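Local coordinates for protein heterodimeric restriction endonuclease R.BspD6I small subunit (Bacillus sp., PDB 2P14) that serves as the catalytic subunit of a heterodimeric type IIS restriction endonuclease, working in complex with a site-specific nickase subunit to cut DNA, at residues D6-V11 / Q137-V142; S89-L94 / R119-N124; V130-V135 / T179-N184. One frame throughout, in Å; residues are numbered along the deposited sequence.

How the contacts relate
From the N terminus, 6-11 comes first, and 137-142 closes contact 1 with it. That long loop takes in the whole five-stranded mixed sheet. Contact 2 lies wholly within it: 89-94 on helix 80-98 meets 119-124 after 24 residues that include strand 104-110. Contact 3 then opens at 130-135 and closes at 179-184, so it follows contact 2 in series and crosses contact 1. Strand 130-134 is the hub. I121 of contact 2 packs on V130 and P132, while L133 touches L141 of contact 1. Contact 1 ties the N-terminal segment to helix 135-146, contact 2 joins two helices, and contact 3 sets the C-terminal helix beside the edge strand.

Contact 1: residues D6-V11 / Q137-V142; sequences DFYEEV and QFKKLV
The ammonium of K139 has two partners from the N-terminal segment, one direct and one through water. K139 NZ donates to E9 OE2 at 2.6 Å in a salt bridge. The carboxylate oxygen is met on its anti side, 17° out of the carboxylate plane. E9 bends at its second torsion (chi2 -48°), which helps carry OE2 round to the lysine. K139 NZ also donates to water 1 at 2.9 Å, and this water donates in turn to D6 OD1. D6 OD1 has a further partner in Q2. The opposite charge of D6 may add a weak long-range pull on the lysine. K139 reaches across with its chain extended beyond CG, and its CE passes Y8 CB at 4.2 Å.

The contact joins the N-terminal segment 6-11 to helix 135-146, which directly follows the edge strand of a central sheet consistent with the PD-(D/E)XK nuclease fold. Both Y8 and F138 also touch L109 of strand 104-110, and helix 17-32 borders the pair.

Deeper in, the two aromatic side chains cross at about a right angle. Y8 OH comes to the edge of the F138 ring, near its plane, 3.4 Å from F138 CE2. The hydroxyl is hydrogen-bonded to T25 OG1. V142 CG2 sits 3.9 Å above one face of the F138 ring, offset toward its rim.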
loop_
_atom_site.group_PDB
_atom_site.type_symbol
_atom_site.label_atom_id
_atom_site.label_comp_id
_atom_site.label_asym_id
_atom_site.label_seq_id
_atom_site.Cartn_x
_atom_site.Cartn_y
_atom_site.Cartn_z
ATOM N N ASP A 6 10.348 4.173 11.871
ATOM C CA ASP A 6 10.063 4.838 13.156
ATOM C C ASP A 6 9.269 6.122 12.942
ATOM O O ASP A 6 8.485 6.510 13.808
ATOM C CB ASP A 6 11.360 5.170 13.921
ATOM C CG ASP A 6 12.125 3.938 14.374
ATOM O OD1 ASP A 6 11.531 2.846 14.457
ATOM O OD2 ASP A 6 13.342 4.098 14.641
ATOM N N PHE A 7 9.491 6.791 11.806
ATOM C CA PHE A 7 8.777 8.058 11.557
ATOM C C PHE A 7 7.259 7.859 11.458
ATOM O O PHE A 7 6.484 8.779 11.725
ATOM C CB PHE A 7 9.322 8.837 10.350
ATOM C CG PHE A 7 8.699 10.214 10.195
ATOM C CD1 PHE A 7 9.130 11.279 10.974
ATOM C CD2 PHE A 7 7.700 10.421 9.249
ATOM C CE1 PHE A 7 8.545 12.556 10.837
ATOM C CE2 PHE A 7 7.098 11.686 9.109
ATOM C CZ PHE A 7 7.521 12.745 9.891
ATOM N N TYR A 8 6.802 6.671 11.092
ATOM C CA TYR A 8 5.348 6.431 11.132
ATOM C C TYR A 8 4.718 6.782 12.469
ATOM O O TYR A 8 3.552 7.165 12.518
ATOM C CB TYR A 8 5.007 4.973 10.797
ATOM C CG TYR A 8 5.002 4.656 9.320
ATOM C CD1 TYR A 8 5.917 3.730 8.775
ATOM C CD2 TYR A 8 4.076 5.260 8.461
ATOM C CE1 TYR A 8 5.900 3.390 7.429
ATOM C CE2 TYR A 8 4.078 4.942 7.087
ATOM C CZ TYR A 8 4.982 4.011 6.592
ATOM O OH TYR A 8 4.947 3.688 5.272
ATOM N N GLU A 9 5.496 6.700 13.553
ATOM C CA GLU A 9 4.949 6.977 14.887
ATOM C C GLU A 9 4.914 8.486 15.175
ATOM O O GLU A 9 4.386 8.904 16.221
ATOM C CB GLU A 9 5.734 6.201 15.971
ATOM C CG GLU A 9 5.874 4.701 15.661
ATOM C CD GLU A 9 4.549 4.058 15.242
ATOM O OE1 GLU A 9 3.480 4.495 15.732
ATOM O OE2 GLU A 9 4.564 3.133 14.380
ATOM N N GLU A 10 5.448 9.289 14.254
ATOM C CA GLU A 10 5.423 10.767 14.372
ATOM C C GLU A 10 4.451 11.415 13.393
ATOM O O GLU A 10 4.125 12.580 13.518
ATOM C CB GLU A 10 6.809 11.378 14.177
ATOM C CG GLU A 10 7.891 10.783 15.048
ATOM C CD GLU A 10 7.555 10.825 16.554
ATOM O OE1 GLU A 10 7.015 11.854 17.033
ATOM O OE2 GLU A 10 7.825 9.829 17.254
ATOM N N VAL A 11 3.961 10.648 12.432
ATOM C CA VAL A 11 3.103 11.194 11.369
ATOM C C VAL A 11 1.902 11.960 11.950
ATOM O O VAL A 11 1.512 13.025 11.443
ATOM C CB VAL A 11 2.652 10.049 10.432
ATOM C CG1 VAL A 11 1.368 10.398 9.657
ATOM C CG2 VAL A 11 3.783 9.658 9.508
ATOM N N GLN A 137 2.083 -4.296 10.169
ATOM C CA GLN A 137 2.370 -5.391 9.241
ATOM C C GLN A 137 3.373 -4.973 8.169
ATOM O O GLN A 137 4.278 -5.729 7.825
ATOM C CB GLN A 137 1.073 -5.869 8.571
ATOM C CG GLN A 137 0.138 -6.582 9.550
ATOM C CD GLN A 137 -1.268 -6.694 9.044
ATOM O OE1 GLN A 137 -1.635 -6.152 7.990
ATOM N NE2 GLN A 137 -2.098 -7.415 9.808
ATOM N N PHE A 138 3.205 -3.768 7.636
ATOM C CA PHE A 138 4.097 -3.273 6.603
ATOM C C PHE A 138 5.515 -3.100 7.159
ATOM O O PHE A 138 6.501 -3.438 6.472
ATOM C CB PHE A 138 3.530 -1.945 6.088
ATOM C CG PHE A 138 4.328 -1.330 4.977
ATOM C CD1 PHE A 138 4.573 -2.047 3.801
ATOM C CD2 PHE A 138 4.818 -0.015 5.097
ATOM C CE1 PHE A 138 5.306 -1.461 2.736
ATOM C CE2 PHE A 138 5.534 0.568 4.064
ATOM C CZ PHE A 138 5.789 -0.144 2.903
ATOM N N LYS A 139 5.624 -2.579 8.385
ATOM C CA LYS A 139 6.959 -2.446 8.991
ATOM C C LYS A 139 7.607 -3.812 9.128
ATOM O O LYS A 139 8.800 -3.975 8.828
ATOM C CB LYS A 139 6.892 -1.845 10.378
ATOM C CG LYS A 139 6.487 -0.416 10.487
ATOM C CD LYS A 139 6.633 -0.118 11.960
ATOM C CE LYS A 139 6.292 1.273 12.297
ATOM N NZ LYS A 139 6.552 1.513 13.758
ATOM N N LYS A 140 6.836 -4.796 9.600
ATOM C CA LYS A 140 7.349 -6.171 9.725
ATOM C C LYS A 140 7.842 -6.684 8.374
ATOM O O LYS A 140 8.961 -7.190 8.285
ATOM C CB LYS A 140 6.314 -7.129 10.332
ATOM C CG LYS A 140 6.357 -7.205 11.822
ATOM C CD LYS A 140 5.789 -8.544 12.296
ATOM C CE LYS A 140 6.332 -8.970 13.669
ATOM N NZ LYS A 140 5.453 -8.476 14.771
ATOM N N LEU A 141 7.051 -6.493 7.315
ATOM C CA LEU A 141 7.407 -6.898 5.969
ATOM C C LEU A 141 8.711 -6.256 5.496
ATOM O O LEU A 141 9.584 -6.940 4.963
ATOM C CB LEU A 141 6.273 -6.610 4.982
ATOM C CG LEU A 141 6.562 -6.885 3.504
ATOM C CD1 LEU A 141 6.999 -8.349 3.278
ATOM C CD2 LEU A 141 5.341 -6.544 2.670
ATOM N N VAL A 142 8.848 -4.957 5.704
ATOM C CA VAL A 142 10.063 -4.256 5.260
ATOM C C VAL A 142 11.285 -4.785 6.031
ATOM O O VAL A 142 12.337 -5.012 5.421
ATOM C CB VAL A 142 9.914 -2.695 5.417
ATOM C CG1 VAL A 142 11.248 -1.971 5.063
ATOM C CG2 VAL A 142 8.796 -2.168 4.515
HETATM O O HOH W 1 9.317 1.598 14.611
#

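Contact 2: residues S89-L94 / R119-N124; sequences SVVRHL and RHIGFN. With SO4 (sulfate ion), chain C.
V91 and H120 meet obliquely. V91 CG2 comes to the H120 ring at a slant and lies 4.0 Å from H120 CD2. The second pair, V90 and I121, also meets at a slant, with V90 CG1 4.2 Å from I121 CG2. V91 CG2 touches the same isoleucine methyl at 4.3 Å, so I121 CG2 lies against both valines. In I121 the CG1 branch stands between the backbone N and the carbonyl carbon (chi1 61°). This leaves CG2 for the valines and sends the other branch to V130 and P132 of the edge strand. The valine-isoleucine contacts are apolar, and V91 CA lies 6.8 Å from I121 CA.

R92 and H93 turn to another side of their helix and hold a sulfate, probably from the crystallisation liquor. H93 NE2 donates to sulfate O1 at 2.8 Å, with O1 near the ring plane. R92 NH2 adds a weak bond to the same oxygen. H93 ND1 is held by E73 OE2.

Helices 80-98 and 115-121 pack on one face of the sheet. They are the crossover helices of two successive beta-alpha-beta units, 69-75 to 104-110 to 130-134, as expected of the PD-(D/E)XK nuclease clan.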
loop_
_atom_site.group_PDB
_atom_site.type_symbol
_atom_site.label_atom_id
_atom_site.label_comp_id
_atom_site.label_asym_id
_atom_site.label_seq_id
_atom_site.Cartn_x
_atom_site.Cartn_y
_atom_site.Cartn_z
ATOM N N SER A 89 -12.330 4.540 -4.804
ATOM C CA SER A 89 -11.144 5.078 -5.449
ATOM C C SER A 89 -10.005 4.043 -5.509
ATOM O O SER A 89 -9.300 3.989 -6.516
ATOM C CB SER A 89 -10.711 6.381 -4.798
ATOM O OG SER A 89 -10.363 6.151 -3.465
ATOM N N VAL A 90 -9.843 3.215 -4.463
ATOM C CA VAL A 90 -8.824 2.149 -4.510
ATOM C C VAL A 90 -9.095 1.225 -5.685
ATOM O O VAL A 90 -8.196 0.900 -6.467
ATOM C CB VAL A 90 -8.772 1.350 -3.181
ATOM C CG1 VAL A 90 -8.013 0.014 -3.344
ATOM C CG2 VAL A 90 -8.097 2.208 -2.095
ATOM N N VAL A 91 -10.340 0.794 -5.826
ATOM C CA VAL A 91 -10.642 -0.161 -6.891
ATOM C C VAL A 91 -10.553 0.511 -8.261
ATOM O O VAL A 91 -10.006 -0.066 -9.213
ATOM C CB VAL A 91 -12.011 -0.836 -6.646
ATOM C CG1 VAL A 91 -12.447 -1.647 -7.895
ATOM C CG2 VAL A 91 -11.908 -1.751 -5.407
ATOM N N ARG A 92 -11.114 1.714 -8.357
ATOM C CA ARG A 92 -11.105 2.450 -9.618
ATOM C C ARG A 92 -9.678 2.698 -10.117
ATOM O O ARG A 92 -9.390 2.577 -11.317
ATOM C CB ARG A 92 -11.850 3.791 -9.483
ATOM C CG ARG A 92 -11.937 4.607 -10.775
ATOM C CD ARG A 92 -12.808 5.858 -10.591
ATOM N NE ARG A 92 -12.181 6.895 -9.766
ATOM C CZ ARG A 92 -12.511 7.154 -8.498
ATOM N NH1 ARG A 92 -13.467 6.460 -7.893
ATOM N NH2 ARG A 92 -11.893 8.111 -7.830
ATOM N N HIS A 93 -8.772 3.097 -9.232
ATOM C CA HIS A 93 -7.432 3.367 -9.720
ATOM C C HIS A 93 -6.791 2.114 -10.305
ATOM O O HIS A 93 -6.097 2.176 -11.323
ATOM C CB HIS A 93 -6.518 3.907 -8.617
ATOM C CG HIS A 93 -6.972 5.202 -8.031
ATOM N ND1 HIS A 93 -6.572 5.600 -6.772
ATOM C CD2 HIS A 93 -7.791 6.173 -8.505
ATOM C CE1 HIS A 93 -7.110 6.781 -6.504
ATOM N NE2 HIS A 93 -7.855 7.147 -7.535
ATOM N N LEU A 94 -7.017 0.988 -9.633
ATOM C CA LEU A 94 -6.433 -0.258 -10.107
ATOM C C LEU A 94 -7.042 -0.673 -11.437
ATOM O O LEU A 94 -6.320 -1.117 -12.316
ATOM C CB LEU A 94 -6.597 -1.361 -9.060
ATOM C CG LEU A 94 -5.867 -2.698 -9.374
ATOM C CD1 LEU A 94 -4.395 -2.528 -9.691
ATOM C CD2 LEU A 94 -6.015 -3.599 -8.188
ATOM N N ARG A 119 -14.013 -6.629 2.691
ATOM C CA ARG A 119 -15.032 -7.282 1.865
ATOM C C ARG A 119 -15.153 -6.648 0.482
ATOM O O ARG A 119 -15.272 -7.357 -0.536
ATOM C CB ARG A 119 -16.387 -7.335 2.600
ATOM C CG ARG A 119 -16.363 -8.307 3.791
ATOM C CD ARG A 119 -17.734 -8.306 4.443
ATOM N NE ARG A 119 -17.707 -8.929 5.752
ATOM C CZ ARG A 119 -17.922 -8.272 6.881
ATOM N NH1 ARG A 119 -18.198 -6.963 6.853
ATOM N NH2 ARG A 119 -17.886 -8.923 8.036
ATOM N N HIS A 120 -15.104 -5.312 0.446
ATOM C CA HIS A 120 -15.143 -4.576 -0.809
ATOM C C HIS A 120 -13.973 -4.879 -1.727
ATOM O O HIS A 120 -14.156 -5.177 -2.911
ATOM C CB HIS A 120 -15.169 -3.060 -0.519
ATOM C CG HIS A 120 -15.476 -2.226 -1.723
ATOM N ND1 HIS A 120 -16.754 -2.137 -2.242
ATOM C CD2 HIS A 120 -14.695 -1.444 -2.501
ATOM C CE1 HIS A 120 -16.736 -1.339 -3.294
ATOM N NE2 HIS A 120 -15.503 -0.912 -3.476
ATOM N N ILE A 121 -12.746 -4.751 -1.200
ATOM C CA ILE A 121 -11.556 -4.903 -2.064
ATOM C C ILE A 121 -11.244 -6.358 -2.372
ATOM O O ILE A 121 -10.399 -6.637 -3.218
ATOM C CB ILE A 121 -10.291 -4.231 -1.475
ATOM C CG1 ILE A 121 -9.958 -4.882 -0.110
ATOM C CG2 ILE A 121 -10.523 -2.712 -1.402
ATOM C CD1 ILE A 121 -8.514 -4.684 0.373
ATOM N N GLY A 122 -11.911 -7.266 -1.663
ATOM C CA GLY A 122 -11.758 -8.687 -1.950
ATOM C C GLY A 122 -12.729 -9.225 -2.985
ATOM O O GLY A 122 -12.761 -10.436 -3.242
ATOM N N PHE A 123 -13.512 -8.331 -3.611
ATOM C CA PHE A 123 -14.571 -8.743 -4.558
ATOM C C PHE A 123 -14.058 -9.497 -5.795
ATOM O O PHE A 123 -14.645 -10.522 -6.206
ATOM C CB PHE A 123 -15.419 -7.530 -4.988
ATOM C CG PHE A 123 -16.489 -7.890 -5.990
ATOM C CD1 PHE A 123 -17.650 -8.529 -5.580
ATOM C CD2 PHE A 123 -16.299 -7.650 -7.350
ATOM C CE1 PHE A 123 -18.656 -8.898 -6.526
ATOM C CE2 PHE A 123 -17.290 -8.015 -8.296
ATOM C CZ PHE A 123 -18.468 -8.618 -7.881
ATOM N N ASN A 124 -12.974 -9.003 -6.394
ATOM C CA ASN A 124 -12.408 -9.619 -7.585
ATOM C C ASN A 124 -10.892 -9.629 -7.534
ATOM O O ASN A 124 -10.243 -8.716 -8.050
ATOM C CB ASN A 124 -12.867 -8.909 -8.855
ATOM C CG ASN A 124 -12.557 -9.719 -10.108
ATOM O OD1 ASN A 124 -11.620 -10.536 -10.143
ATOM N ND2 ASN A 124 -13.345 -9.491 -11.151
HETATM S S SO4 C . -9.355 10.097 -6.040
HETATM O O1 SO4 C . -9.583 9.298 -7.253
HETATM O O2 SO4 C . -10.567 10.026 -5.210
HETATM O O3 SO4 C . -9.063 11.483 -6.423
HETATM O O4 SO4 C . -8.217 9.527 -5.315
#

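Contact 3: residues V130-V135 / T179-N184; sequences VIPLTV and TFIEYN
I181 of the C-terminal helix 174-184 packs on P132 and L133 of strand 130-134. This strand is the outermost parallel one in the mixed sheet of a PD-(D/E)XK-type nuclease fold, and it is hydrogen-bonded on its inner side to strand 104-110.

The van der Waals contacts all run through I181. Its side chain crosses those of both P132 and L133 at about a right angle. I181 CD1 lies 4.0 Å from P132 CD and 3.6 Å from the backbone oxygen P132 O. The other branch goes to the leucine, with I181 CG2 3.7 Å from L133 CD2. I181 CG2 is anti to its own backbone N and CG1 is anti to the carbonyl carbon, which lets the two branches straddle neighbouring strand residues. L133 also touches F138 and L141 of helix 135-146.

The polar contacts gather where the strand turns into helix 135-146. T134 is the N-cap of that helix. Its OG1 caps the N of Q137, and Q137 OE1 accepts from T134 N, a capping box. Q137 NE2 reaches E182 OE1. Water 2 bridges the two segments, 2.7 Å from T134 OG1 and donating to E182 OE1 at 3.0 Å.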
loop_
_atom_site.group_PDB
_atom_site.type_symbol
_atom_site.label_atom_id
_atom_site.label_comp_id
_atom_site.label_asym_id
_atom_site.label_seq_id
_atom_site.Cartn_x
_atom_site.Cartn_y
_atom_site.Cartn_z
ATOM N N VAL A 130 -6.078 -6.451 -4.490
ATOM C CA VAL A 130 -5.714 -5.454 -3.499
ATOM C C VAL A 130 -5.267 -6.182 -2.234
ATOM O O VAL A 130 -5.995 -7.050 -1.703
ATOM C CB VAL A 130 -6.882 -4.495 -3.183
ATOM C CG1 VAL A 130 -6.406 -3.449 -2.163
ATOM C CG2 VAL A 130 -7.400 -3.787 -4.470
ATOM N N ILE A 131 -4.088 -5.832 -1.730
ATOM C CA ILE A 131 -3.625 -6.426 -0.479
ATOM C C ILE A 131 -3.581 -5.336 0.589
ATOM O O ILE A 131 -2.767 -4.406 0.489
ATOM C CB ILE A 131 -2.234 -7.078 -0.611
ATOM C CG1 ILE A 131 -2.207 -8.142 -1.721
ATOM C CG2 ILE A 131 -1.853 -7.701 0.727
ATOM C CD1 ILE A 131 -1.890 -7.578 -3.123
ATOM N N PRO A 132 -4.441 -5.461 1.617
ATOM C CA PRO A 132 -4.472 -4.473 2.701
ATOM C C PRO A 132 -3.477 -4.833 3.788
ATOM O O PRO A 132 -3.477 -5.988 4.254
ATOM C CB PRO A 132 -5.911 -4.600 3.259
ATOM C CG PRO A 132 -6.188 -6.109 3.092
ATOM C CD PRO A 132 -5.433 -6.542 1.834
ATOM N N LEU A 133 -2.658 -3.864 4.209
ATOM C CA LEU A 133 -1.727 -4.058 5.311
ATOM C C LEU A 133 -1.926 -2.962 6.339
ATOM O O LEU A 133 -2.149 -1.785 5.978
ATOM C CB LEU A 133 -0.275 -4.020 4.830
ATOM C CG LEU A 133 0.212 -5.108 3.863
ATOM C CD1 LEU A 133 1.720 -4.956 3.585
ATOM C CD2 LEU A 133 -0.092 -6.520 4.373
ATOM N N THR A 134 -1.793 -3.315 7.618
ATOM C CA THR A 134 -1.656 -2.271 8.629
ATOM C C THR A 134 -0.232 -1.749 8.602
ATOM O O THR A 134 0.695 -2.406 8.093
ATOM C CB THR A 134 -1.950 -2.766 10.040
ATOM O OG1 THR A 134 -0.935 -3.711 10.400
ATOM C CG2 THR A 134 -3.345 -3.368 10.109
ATOM N N VAL A 135 -0.028 -0.585 9.208
ATOM C CA VAL A 135 1.327 -0.059 9.321
ATOM C C VAL A 135 2.285 -1.040 10.041
ATOM O O VAL A 135 3.425 -1.234 9.612
ATOM C CB VAL A 135 1.310 1.324 10.003
ATOM C CG1 VAL A 135 2.743 1.833 10.223
ATOM C CG2 VAL A 135 0.535 2.294 9.134
ATOM N N THR A 179 -7.044 -12.457 9.117
ATOM C CA THR A 179 -6.324 -13.314 10.068
ATOM C C THR A 179 -5.056 -13.904 9.461
ATOM O O THR A 179 -4.001 -13.898 10.079
ATOM C CB THR A 179 -7.233 -14.437 10.595
ATOM O OG1 THR A 179 -8.375 -13.830 11.242
ATOM C CG2 THR A 179 -6.471 -15.344 11.598
ATOM N N PHE A 180 -5.154 -14.330 8.211
ATOM C CA PHE A 180 -3.992 -14.916 7.557
ATOM C C PHE A 180 -2.864 -13.903 7.417
ATOM O O PHE A 180 -1.687 -14.215 7.617
ATOM C CB PHE A 180 -4.378 -15.467 6.183
ATOM C CG PHE A 180 -3.218 -15.983 5.413
ATOM C CD1 PHE A 180 -2.765 -17.287 5.626
ATOM C CD2 PHE A 180 -2.558 -15.176 4.466
ATOM C CE1 PHE A 180 -1.667 -17.767 4.940
ATOM C CE2 PHE A 180 -1.475 -15.664 3.762
ATOM C CZ PHE A 180 -1.029 -16.964 3.994
ATOM N N ILE A 181 -3.218 -12.680 7.034
ATOM C CA ILE A 181 -2.191 -11.652 6.857
ATOM C C ILE A 181 -1.480 -11.352 8.163
ATOM O O ILE A 181 -0.232 -11.346 8.231
ATOM C CB ILE A 181 -2.821 -10.395 6.242
ATOM C CG1 ILE A 181 -3.330 -10.705 4.844
ATOM C CG2 ILE A 181 -1.796 -9.255 6.175
ATOM C CD1 ILE A 181 -4.109 -9.545 4.181
ATOM N N GLU A 182 -2.276 -11.157 9.203
ATOM C CA GLU A 182 -1.738 -10.901 10.526
ATOM C C GLU A 182 -0.835 -12.044 10.949
ATOM O O GLU A 182 0.292 -11.795 11.364
ATOM C CB GLU A 182 -2.863 -10.652 11.529
ATOM C CG GLU A 182 -2.371 -10.405 12.949
ATOM C CD GLU A 182 -1.573 -9.112 13.145
ATOM O OE1 GLU A 182 -1.599 -8.200 12.288
ATOM O OE2 GLU A 182 -0.897 -9.001 14.193
ATOM N N TYR A 183 -1.311 -13.281 10.797
ATOM C CA TYR A 183 -0.563 -14.459 11.255
ATOM C C TYR A 183 0.781 -14.557 10.554
ATOM O O TYR A 183 1.802 -14.838 11.187
ATOM C CB TYR A 183 -1.386 -15.705 10.976
ATOM C CG TYR A 183 -0.754 -16.983 11.519
ATOM C CD1 TYR A 183 -0.938 -17.335 12.849
ATOM C CD2 TYR A 183 -0.019 -17.833 10.706
ATOM C CE1 TYR A 183 -0.373 -18.472 13.371
ATOM C CE2 TYR A 183 0.557 -18.984 11.216
ATOM C CZ TYR A 183 0.362 -19.298 12.548
ATOM O OH TYR A 183 0.899 -20.439 13.095
ATOM N N ASN A 184 0.761 -14.352 9.240
ATOM C CA ASN A 184 1.996 -14.372 8.455
ATOM C C ASN A 184 2.935 -13.220 8.791
ATOM O O ASN A 184 4.162 -13.409 8.845
ATOM C CB ASN A 184 1.680 -14.425 6.972
ATOM C CG ASN A 184 1.208 -15.790 6.533
ATOM O OD1 ASN A 184 0.448 -16.456 7.232
ATOM N ND2 ASN A 184 1.660 -16.220 5.355
HETATM O O HOH W 2 -1.189 -5.252 12.613
#